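Long-range contacts in toll-like receptor 13 (Mus musculus, PDB 4Z0C), which recognises bacterial 23S ribosomal RNA through its leucine-rich-repeat ectodomain and signals via MYD88 and TRAF6 to activate NF-kappa-B and the inflammatory response: residues R514-P519 with P543-Q548; H569-L574 with A596-N601; N482-F487 with G504-T509. One frame throughout, in Å; residues are numbered along the deposited sequence.

Contact 1. Residues R514-P519 with P543-Q548; sequences RTLQYP and PSNFFQ. With nucleotides of chain D.
The carboxamide of N545 grips the backbone of L516 with both of its polar atoms. Its ND2 donates to L516 O at 2.7 Å, on a lone pair in the carbonyl plane and nearly within its own amide plane, while its OD1 accepts from L516 N at 3.0 Å. The second bond is less regular, with the donor tilted 20° from the amide carbonyl plane. N545 CG sits between its own backbone N and carbonyl carbon (chi1 59°), which swings the amide across to the facing chain; the two bonds together fix its rotation. The T515 side chain crosses that of N545 at about a right angle, its CG2 coming to N545 CG, and P519 CG packs against N545 ND2 at 3.6 Å. Both segments lie in the irregular loops that follow the strands of two successive leucine-rich repeats, LRR 20 and LRR 21. Two overlapping type I turns, P543 to F546 and N545 to Q548, shape the second segment. At its start S544 N donates to R514 O, and the hydroxyls of T515 and S544 are hydrogen-bonded to each other, OG1 to OG at 3.0 Å. L516 CG lies against P543 CB (3.8 Å), and L516 CD1 reaches the edge of the F546 ring. R514 bends at chi2 (-79°) and leads away from these partners, bringing NH2 within 3.1 Å of OP2 of cytidine 13 in RNA chain D, near the guanidinium plane.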
loop_
_atom_site.group_PDB
_atom_site.type_symbol
_atom_site.label_atom_id
_atom_site.label_comp_id
_atom_site.label_asym_id
_atom_site.label_seq_id
_atom_site.Cartn_x
_atom_site.Cartn_y
_atom_site.Cartn_z
ATOM N N ARG A 514 21.296 9.937 -9.110
ATOM C CA ARG A 514 21.992 10.194 -7.853
ATOM C C ARG A 514 23.203 9.295 -7.753
ATOM O O ARG A 514 23.191 8.174 -8.249
ATOM C CB ARG A 514 21.074 9.938 -6.640
ATOM C CG ARG A 514 20.012 11.004 -6.393
ATOM C CD ARG A 514 20.635 12.201 -5.690
ATOM N NE ARG A 514 19.978 13.467 -6.012
ATOM C CZ ARG A 514 18.861 13.904 -5.445
ATOM N NH1 ARG A 514 18.252 13.178 -4.516
ATOM N NH2 ARG A 514 18.353 15.070 -5.805
ATOM N N THR A 515 24.261 9.801 -7.141
ATOM C CA THR A 515 25.341 8.945 -6.701
ATOM C C THR A 515 25.413 9.183 -5.210
ATOM O O THR A 515 25.761 10.273 -4.766
ATOM C CB THR A 515 26.685 9.278 -7.349
ATOM O OG1 THR A 515 26.581 9.148 -8.771
ATOM C CG2 THR A 515 27.782 8.335 -6.819
ATOM N N LEU A 516 25.012 8.183 -4.442
ATOM C CA LEU A 516 24.899 8.332 -3.004
ATOM C C LEU A 516 26.252 8.444 -2.314
ATOM O O LEU A 516 27.176 7.676 -2.591
ATOM C CB LEU A 516 24.113 7.173 -2.428
ATOM C CG LEU A 516 22.703 7.047 -2.982
ATOM C CD1 LEU A 516 22.032 5.903 -2.241
ATOM C CD2 LEU A 516 21.949 8.342 -2.773
ATOM N N GLN A 517 26.355 9.405 -1.405
ATOM C CA GLN A 517 27.557 9.571 -0.615
ATOM C C GLN A 517 27.755 8.335 0.244
ATOM O O GLN A 517 28.879 7.864 0.420
ATOM C CB GLN A 517 27.467 10.810 0.266
ATOM C CG GLN A 517 28.707 11.012 1.107
ATOM C CD GLN A 517 28.863 12.427 1.597
ATOM O OE1 GLN A 517 29.983 12.914 1.763
ATOM N NE2 GLN A 517 27.739 13.099 1.844
ATOM N N TYR A 518 26.652 7.814 0.773
ATOM C CA TYR A 518 26.683 6.564 1.532
ATOM C C TYR A 518 25.775 5.519 0.892
ATOM O O TYR A 518 24.557 5.550 1.077
ATOM C CB TYR A 518 26.258 6.794 2.985
ATOM C CG TYR A 518 26.975 7.940 3.646
ATOM C CD1 TYR A 518 28.306 7.819 4.033
ATOM C CD2 TYR A 518 26.321 9.150 3.894
ATOM C CE1 TYR A 518 28.973 8.877 4.640
ATOM C CE2 TYR A 518 26.974 10.209 4.504
ATOM C CZ TYR A 518 28.300 10.066 4.875
ATOM O OH TYR A 518 28.964 11.110 5.482
ATOM N N PRO A 519 26.365 4.599 0.120
ATOM C CA PRO A 519 25.594 3.464 -0.388
ATOM C C PRO A 519 25.045 2.753 0.827
ATOM O O PRO A 519 25.801 2.483 1.762
ATOM C CB PRO A 519 26.647 2.591 -1.059
ATOM C CG PRO A 519 27.796 3.481 -1.309
ATOM C CD PRO A 519 27.792 4.490 -0.205
ATOM N N PRO A 543 20.023 4.753 -7.925
ATOM C CA PRO A 543 21.317 5.438 -7.788
ATOM C C PRO A 543 22.434 4.620 -8.418
ATOM O O PRO A 543 22.371 3.391 -8.394
ATOM C CB PRO A 543 21.502 5.528 -6.270
ATOM C CG PRO A 543 20.112 5.601 -5.748
ATOM C CD PRO A 543 19.307 4.682 -6.637
ATOM N N SER A 544 23.444 5.292 -8.952
ATOM C CA SER A 544 24.448 4.623 -9.778
ATOM C C SER A 544 25.338 3.690 -8.962
ATOM O O SER A 544 25.922 2.757 -9.507
ATOM C CB SER A 544 25.291 5.639 -10.565
ATOM O OG SER A 544 26.206 6.291 -9.709
ATOM N N ASN A 545 25.446 3.946 -7.663
ATOM C CA ASN A 545 26.244 3.093 -6.784
ATOM C C ASN A 545 25.353 2.390 -5.747
ATOM O O ASN A 545 25.791 2.041 -4.635
ATOM C CB ASN A 545 27.306 3.918 -6.065
ATOM C CG ASN A 545 26.702 5.022 -5.229
ATOM O OD1 ASN A 545 25.556 5.423 -5.455
ATOM N ND2 ASN A 545 27.449 5.497 -4.237
ATOM N N PHE A 546 24.097 2.179 -6.119
ATOM C CA PHE A 546 23.127 1.672 -5.168
ATOM C C PHE A 546 23.509 0.330 -4.550
ATOM O O PHE A 546 23.198 0.088 -3.376
ATOM C CB PHE A 546 21.752 1.590 -5.818
ATOM C CG PHE A 546 20.620 1.512 -4.831
ATOM C CD1 PHE A 546 20.384 2.552 -3.952
ATOM C CD2 PHE A 546 19.783 0.397 -4.798
ATOM C CE1 PHE A 546 19.343 2.492 -3.055
ATOM C CE2 PHE A 546 18.731 0.328 -3.915
ATOM C CZ PHE A 546 18.515 1.369 -3.031
ATOM N N PHE A 547 24.202 -0.520 -5.315
ATOM C CA PHE A 547 24.499 -1.902 -4.864
ATOM C C PHE A 547 25.932 -2.183 -4.414
ATOM O O PHE A 547 26.309 -3.335 -4.197
ATOM C CB PHE A 547 24.063 -2.917 -5.929
ATOM C CG PHE A 547 22.594 -2.885 -6.194
ATOM C CD1 PHE A 547 21.695 -3.257 -5.195
ATOM C CD2 PHE A 547 22.102 -2.451 -7.411
ATOM C CE1 PHE A 547 20.333 -3.214 -5.418
ATOM C CE2 PHE A 547 20.738 -2.403 -7.645
ATOM C CZ PHE A 547 19.852 -2.796 -6.644
ATOM N N GLN A 548 26.707 -1.121 -4.270
ATOM C CA GLN A 548 28.071 -1.160 -3.761
ATOM C C GLN A 548 28.153 -1.973 -2.460
ATOM O O GLN A 548 27.341 -1.801 -1.549
ATOM C CB GLN A 548 28.532 0.282 -3.509
ATOM C CG GLN A 548 30.018 0.505 -3.276
ATOM C CD GLN A 548 30.826 0.521 -4.556
ATOM O OE1 GLN A 548 30.284 0.383 -5.656
ATOM N NE2 GLN A 548 32.138 0.701 -4.421
ATOM P P C D 13 18.901 18.650 -6.187
ATOM O OP1 C D 13 20.231 18.105 -5.818
ATOM O OP2 C D 13 17.659 18.055 -5.621
ATOM O "O5'" C D 13 18.849 20.185 -5.768
ATOM C "C5'" C D 13 19.639 21.149 -6.447
ATOM C "C4'" C D 13 19.089 22.542 -6.267
ATOM O "O4'" C D 13 18.068 22.809 -7.262
ATOM C "C3'" C D 13 18.385 22.818 -4.952
ATOM O "O3'" C D 13 19.286 23.032 -3.882
ATOM C "C2'" C D 13 17.517 24.026 -5.292
ATOM O "O2'" C D 13 18.281 25.224 -5.299
ATOM C "C1'" C D 13 17.118 23.715 -6.736
ATOM N N1 C D 13 15.762 23.130 -6.824
ATOM C C2 C D 13 14.704 24.026 -6.951
ATOM O O2 C D 13 14.968 25.238 -7.001
ATOM N N3 C D 13 13.443 23.548 -7.032
ATOM C C4 C D 13 13.215 22.238 -6.979
ATOM N N4 C D 13 11.951 21.822 -7.070
ATOM C C5 C D 13 14.273 21.295 -6.835
ATOM C C6 C D 13 15.521 21.784 -6.759
#

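Contact 2. Residues H569-L574 with A596-N601; sequences HQFDPL and ASLFQN
H569 and S597 form the direct polar link between the two segments. H569 NE2 donates to S597 OG at 2.8 Å in a nearly straight bond (167°), and the hydroxyl lies at the ring edge, in the imidazole plane. S597 OG occupies the position between its backbone N and carbonyl carbon (chi1 50°), from which it faces the imidazole.

The apolar part is carried by F571 and L598. The L598 branch point meets the phenyl ring obliquely, CG to F571 CD2 at 3.7 Å, and L598 CD2 also lies against this part of the ring. L598 CG stands anti to the backbone N (chi1 -174°), which carries the isobutyl group across to F571, while CD1 turns to the backbone N of Q570. F599 CE1 in turn comes to the edge of the F571 ring, 4.1 Å from F571 CE2. Both phenylalanines also pack on L580 of strand 579-581, and F571 and L598 share L566.

Two waters occupy the polar interval between the turns. One accepts from F571 N at 3.1 Å, the other from N601 N at 2.9 Å, and each lies within hydrogen-bonding distance of both D572 OD1 and L598 O. The two waters thus lie between the backbones of the turns, F571 N on one side and L598 O and N601 N on the other.

F571 and F599, the equivalent phenylalanines of neighbouring leucine-rich repeats, meeting beside type I turns, are characteristic of the phenylalanine spine of leucine-rich-repeat solenoids.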
loop_
_atom_site.group_PDB
_atom_site.type_symbol
_atom_site.label_atom_id
_atom_site.label_comp_id
_atom_site.label_asym_id
_atom_site.label_seq_id
_atom_site.Cartn_x
_atom_site.Cartn_y
_atom_site.Cartn_z
ATOM N N HIS A 569 25.768 1.208 -14.601
ATOM C CA HIS A 569 26.367 -0.106 -14.368
ATOM C C HIS A 569 26.154 -0.578 -12.932
ATOM O O HIS A 569 27.081 -1.037 -12.254
ATOM C CB HIS A 569 27.839 -0.103 -14.765
ATOM C CG HIS A 569 28.049 -0.153 -16.248
ATOM N ND1 HIS A 569 29.071 0.517 -16.885
ATOM C CD2 HIS A 569 27.348 -0.785 -17.222
ATOM C CE1 HIS A 569 28.999 0.291 -18.186
ATOM N NE2 HIS A 569 27.960 -0.491 -18.417
ATOM N N GLN A 570 24.898 -0.481 -12.506
ATOM C CA GLN A 570 24.475 -0.759 -11.134
ATOM C C GLN A 570 24.746 -2.180 -10.647
ATOM O O GLN A 570 24.937 -2.384 -9.454
ATOM C CB GLN A 570 22.991 -0.424 -10.970
ATOM C CG GLN A 570 22.718 1.062 -10.760
ATOM C CD GLN A 570 22.406 1.849 -12.034
ATOM O OE1 GLN A 570 22.635 1.394 -13.161
ATOM N NE2 GLN A 570 21.866 3.053 -11.846
ATOM N N PHE A 571 24.764 -3.155 -11.558
ATOM C CA PHE A 571 24.970 -4.549 -11.163
ATOM C C PHE A 571 26.439 -4.967 -11.092
ATOM O O PHE A 571 26.737 -6.096 -10.725
ATOM C CB PHE A 571 24.185 -5.510 -12.068
ATOM C CG PHE A 571 22.695 -5.395 -11.916
ATOM C CD1 PHE A 571 22.144 -4.794 -10.783
ATOM C CD2 PHE A 571 21.846 -5.864 -12.902
ATOM C CE1 PHE A 571 20.771 -4.668 -10.648
ATOM C CE2 PHE A 571 20.471 -5.740 -12.774
ATOM C CZ PHE A 571 19.933 -5.141 -11.651
ATOM N N ASP A 572 27.353 -4.055 -11.404
ATOM C CA ASP A 572 28.780 -4.394 -11.404
ATOM C C ASP A 572 29.340 -4.988 -10.115
ATOM O O ASP A 572 30.224 -5.848 -10.177
ATOM C CB ASP A 572 29.635 -3.214 -11.860
ATOM C CG ASP A 572 29.743 -3.113 -13.377
ATOM O OD1 ASP A 572 28.954 -3.782 -14.087
ATOM O OD2 ASP A 572 30.609 -2.339 -13.856
ATOM N N PRO A 573 28.844 -4.542 -8.944
ATOM C CA PRO A 573 29.354 -5.159 -7.711
ATOM C C PRO A 573 28.827 -6.567 -7.462
ATOM O O PRO A 573 29.432 -7.279 -6.665
ATOM C CB PRO A 573 28.844 -4.214 -6.608
ATOM C CG PRO A 573 28.570 -2.914 -7.306
ATOM C CD PRO A 573 28.084 -3.306 -8.652
ATOM N N LEU A 574 27.739 -6.954 -8.128
ATOM C CA LEU A 574 27.043 -8.210 -7.830
ATOM C C LEU A 574 27.655 -9.460 -8.468
ATOM O O LEU A 574 26.981 -10.177 -9.209
ATOM C CB LEU A 574 25.574 -8.103 -8.243
ATOM C CG LEU A 574 24.768 -6.926 -7.685
ATOM C CD1 LEU A 574 23.305 -7.078 -8.083
ATOM C CD2 LEU A 574 24.915 -6.811 -6.158
ATOM N N ALA A 596 22.590 -1.160 -21.919
ATOM C CA ALA A 596 22.899 -2.223 -22.877
ATOM C C ALA A 596 23.897 -3.230 -22.306
ATOM O O ALA A 596 23.785 -4.420 -22.566
ATOM C CB ALA A 596 23.411 -1.640 -24.182
ATOM N N SER A 597 24.847 -2.764 -21.501
ATOM C CA SER A 597 25.855 -3.658 -20.941
ATOM C C SER A 597 25.675 -3.942 -19.445
ATOM O O SER A 597 26.630 -4.325 -18.771
ATOM C CB SER A 597 27.256 -3.092 -21.199
ATOM O OG SER A 597 27.346 -1.732 -20.804
ATOM N N LEU A 598 24.451 -3.777 -18.941
ATOM C CA LEU A 598 24.150 -3.942 -17.512
ATOM C C LEU A 598 24.494 -5.330 -16.943
ATOM O O LEU A 598 24.967 -5.442 -15.807
ATOM C CB LEU A 598 22.667 -3.639 -17.260
ATOM C CG LEU A 598 22.163 -3.624 -15.814
ATOM C CD1 LEU A 598 22.771 -2.471 -15.034
ATOM C CD2 LEU A 598 20.657 -3.541 -15.822
ATOM N N PHE A 599 24.278 -6.374 -17.743
ATOM C CA PHE A 599 24.480 -7.753 -17.297
ATOM C C PHE A 599 25.907 -8.285 -17.492
ATOM O O PHE A 599 26.153 -9.477 -17.319
ATOM C CB PHE A 599 23.517 -8.695 -18.023
ATOM C CG PHE A 599 22.074 -8.420 -17.752
ATOM C CD1 PHE A 599 21.613 -8.278 -16.465
ATOM C CD2 PHE A 599 21.176 -8.295 -18.797
ATOM C CE1 PHE A 599 20.275 -8.023 -16.231
ATOM C CE2 PHE A 599 19.841 -8.043 -18.565
ATOM C CZ PHE A 599 19.390 -7.908 -17.282
ATOM N N GLN A 600 26.840 -7.421 -17.858
ATOM C CA GLN A 600 28.185 -7.877 -18.220
ATOM C C GLN A 600 28.946 -8.640 -17.149
ATOM O O GLN A 600 29.707 -9.549 -17.455
ATOM C CB GLN A 600 29.037 -6.712 -18.683
ATOM C CG GLN A 600 28.889 -6.415 -20.147
ATOM C CD GLN A 600 29.911 -5.413 -20.617
ATOM O OE1 GLN A 600 30.312 -4.513 -19.865
ATOM N NE2 GLN A 600 30.363 -5.572 -21.854
ATOM N N ASN A 601 28.759 -8.276 -15.892
ATOM C CA ASN A 601 29.536 -8.926 -14.847
ATOM C C ASN A 601 28.846 -10.121 -14.194
ATOM O O ASN A 601 29.428 -10.810 -13.353
ATOM C CB ASN A 601 29.962 -7.906 -13.804
ATOM C CG ASN A 601 31.306 -7.327 -14.111
ATOM O OD1 ASN A 601 31.442 -6.506 -15.013
ATOM N ND2 ASN A 601 32.323 -7.773 -13.388
HETATM O O HOH W 1 25.793 -3.160 -14.443
HETATM O O HOH W 2 27.154 -6.284 -14.450
#

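Contact 3. Residues N482-F487 with G504-T509; sequences NSLSYF and GFNKIT
With CG anti to its carbonyl carbon (chi1 -82°) and the amide turned by chi2 of -86°, N506 delivers OD1 to the backbone of L484, where it accepts from L484 N at 2.9 Å. This is the asparagine of the leucine-rich-repeat consensus, whose counterparts form a continuous row of side-chain-to-backbone hydrogen bonds along the solenoid. N506 ND2 donates to the backbone oxygens of L479 and L503; one repeat earlier, N482 OD1 accepts from L460 N, and its ND2 donates to L455 O and L479 O. The buried N506 amide is therefore held at both OD1 and ND2. L484 N approaches OD1 tilted 23° from the carbonyl plane, and the L484 side chain runs alongside, its CG 3.3 Å from N506 OD1. The next residue returns the link, K507 N donating to L484 O at 2.8 Å.

K507 then lays its aliphatic chain along S483, CD being 3.7 Å from S483 CB. F505, whose ring leads away from 482-487, stacks on Y481 and packs against an RNA sugar. S485 CA makes a CH...O contact with K507 O. F487 and I508 cross at about a right angle and, though the F487 ring is poorly ordered, F487 CZ touches I508 CD1 at 3.6 Å.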
loop_
_atom_site.group_PDB
_atom_site.type_symbol
_atom_site.label_atom_id
_atom_site.label_comp_id
_atom_site.label_asym_id
_atom_site.label_seq_id
_atom_site.Cartn_x
_atom_site.Cartn_y
_atom_site.Cartn_z
ATOM N N ASN A 482 6.307 -0.948 5.100
ATOM C CA ASN A 482 6.398 0.257 5.893
ATOM C C ASN A 482 6.395 1.461 4.984
ATOM O O ASN A 482 5.857 1.391 3.881
ATOM C CB ASN A 482 7.623 0.229 6.799
ATOM C CG ASN A 482 7.420 -0.665 8.005
ATOM O OD1 ASN A 482 6.730 -0.284 8.953
ATOM N ND2 ASN A 482 8.007 -1.854 7.973
ATOM N N SER A 483 6.964 2.569 5.456
ATOM C CA SER A 483 6.999 3.808 4.678
ATOM C C SER A 483 8.410 4.367 4.598
ATOM O O SER A 483 8.607 5.586 4.506
ATOM C CB SER A 483 6.060 4.863 5.290
ATOM O OG SER A 483 4.701 4.491 5.130
ATOM N N LEU A 484 9.391 3.475 4.618
ATOM C CA LEU A 484 10.790 3.881 4.551
ATOM C C LEU A 484 11.063 4.436 3.159
ATOM O O LEU A 484 10.510 3.933 2.183
ATOM C CB LEU A 484 11.695 2.685 4.852
ATOM C CG LEU A 484 11.308 1.994 6.166
ATOM C CD1 LEU A 484 11.924 0.621 6.261
ATOM C CD2 LEU A 484 11.676 2.850 7.400
ATOM N N SER A 485 11.901 5.475 3.079
ATOM C CA SER A 485 12.245 6.117 1.807
ATOM C C SER A 485 13.757 6.307 1.604
ATOM O O SER A 485 14.282 5.933 0.572
ATOM C CB SER A 485 11.491 7.434 1.628
ATOM O OG SER A 485 11.559 8.215 2.803
ATOM N N TYR A 486 14.455 6.926 2.544
ATOM C CA TYR A 486 15.903 7.088 2.398
ATOM C C TYR A 486 16.656 6.342 3.494
ATOM O O TYR A 486 16.073 6.004 4.523
ATOM C CB TYR A 486 16.298 8.571 2.407
ATOM C CG TYR A 486 16.219 9.233 3.766
ATOM C CD1 TYR A 486 17.292 9.182 4.652
ATOM C CD2 TYR A 486 15.082 9.929 4.156
ATOM C CE1 TYR A 486 17.227 9.790 5.896
ATOM C CE2 TYR A 486 15.007 10.546 5.396
ATOM C CZ TYR A 486 16.083 10.470 6.261
ATOM O OH TYR A 486 16.011 11.073 7.496
ATOM N N PHE A 487 17.952 6.112 3.286
ATOM C CA PHE A 487 18.769 5.379 4.256
ATOM C C PHE A 487 19.860 6.250 4.871
ATOM O O PHE A 487 20.646 6.858 4.158
ATOM C CB PHE A 487 19.452 4.189 3.577
ATOM C CG PHE A 487 18.526 3.310 2.782
ATOM C CD1 PHE A 487 17.737 2.362 3.411
ATOM C CD2 PHE A 487 18.437 3.447 1.400
ATOM C CE1 PHE A 487 16.894 1.547 2.678
ATOM C CE2 PHE A 487 17.590 2.640 0.661
ATOM C CZ PHE A 487 16.815 1.686 1.304
ATOM N N GLY A 504 10.760 -4.740 0.658
ATOM C CA GLY A 504 9.751 -4.567 -0.369
ATOM C C GLY A 504 8.569 -3.782 0.150
ATOM O O GLY A 504 8.369 -3.701 1.347
ATOM N N PHE A 505 7.795 -3.194 -0.757
ATOM C CA PHE A 505 6.580 -2.459 -0.400
ATOM C C PHE A 505 6.797 -1.358 0.625
ATOM O O PHE A 505 6.022 -1.194 1.561
ATOM C CB PHE A 505 5.475 -3.418 0.016
ATOM C CG PHE A 505 5.233 -4.502 -0.984
ATOM C CD1 PHE A 505 4.350 -4.306 -2.029
ATOM C CD2 PHE A 505 5.919 -5.704 -0.903
ATOM C CE1 PHE A 505 4.132 -5.305 -2.976
ATOM C CE2 PHE A 505 5.712 -6.710 -1.842
ATOM C CZ PHE A 505 4.820 -6.505 -2.885
ATOM N N ASN A 506 7.878 -0.612 0.430
ATOM C CA ASN A 506 8.074 0.661 1.097
ATOM C C ASN A 506 7.924 1.838 0.115
ATOM O O ASN A 506 7.120 1.773 -0.821
ATOM C CB ASN A 506 9.435 0.673 1.788
ATOM C CG ASN A 506 9.402 -0.021 3.121
ATOM O OD1 ASN A 506 9.067 0.589 4.133
ATOM N ND2 ASN A 506 9.719 -1.312 3.134
ATOM N N LYS A 507 8.685 2.908 0.337
ATOM C CA LYS A 507 8.649 4.089 -0.535
ATOM C C LYS A 507 10.055 4.464 -0.965
ATOM O O LYS A 507 10.412 5.641 -0.980
ATOM C CB LYS A 507 8.038 5.279 0.214
ATOM C CG LYS A 507 6.547 5.153 0.466
ATOM C CD LYS A 507 6.131 5.833 1.743
ATOM C CE LYS A 507 4.649 6.168 1.710
ATOM N NZ LYS A 507 4.417 7.596 1.330
ATOM N N ILE A 508 10.854 3.459 -1.299
ATOM C CA ILE A 508 12.242 3.678 -1.653
ATOM C C ILE A 508 12.311 4.061 -3.114
ATOM O O ILE A 508 12.283 3.207 -3.999
ATOM C CB ILE A 508 13.105 2.450 -1.345
ATOM C CG1 ILE A 508 13.041 2.154 0.155
ATOM C CG2 ILE A 508 14.533 2.697 -1.789
ATOM C CD1 ILE A 508 13.452 0.784 0.528
ATOM N N THR A 509 12.377 5.367 -3.347
ATOM C CA THR A 509 12.193 5.938 -4.663
ATOM C C THR A 509 13.151 7.107 -4.873
ATOM O O THR A 509 13.334 7.918 -3.968
ATOM C CB THR A 509 10.767 6.472 -4.806
ATOM O OG1 THR A 509 9.849 5.376 -4.755
ATOM C CG2 THR A 509 10.600 7.236 -6.139
#

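Along the chain the order is contact 3, contact 1, contact 2, each closing before the next opens, and all three join successive repeats between LRR 19 and LRR 23 on the same side of the chain's centre. Contact 3 follows closely on the parallel strands 476-478 and 500-502, whereas contacts 1 and 2 lie in later loops of their repeats, three of the four segments just after the short strands 540-541, 564-566 and 592-594. Contacts 1 and 2, with centres about 14 Å apart, touch where Q570 packs on P543 and F547; contacts 1 and 3, about 16 Å apart between centres, meet where F546 packs on F487. Contacts 2 and 3, with centres about 24 Å apart, do not touch. Contact 1 thus bridges the other two, and RNA is reached from contacts 1 and 3.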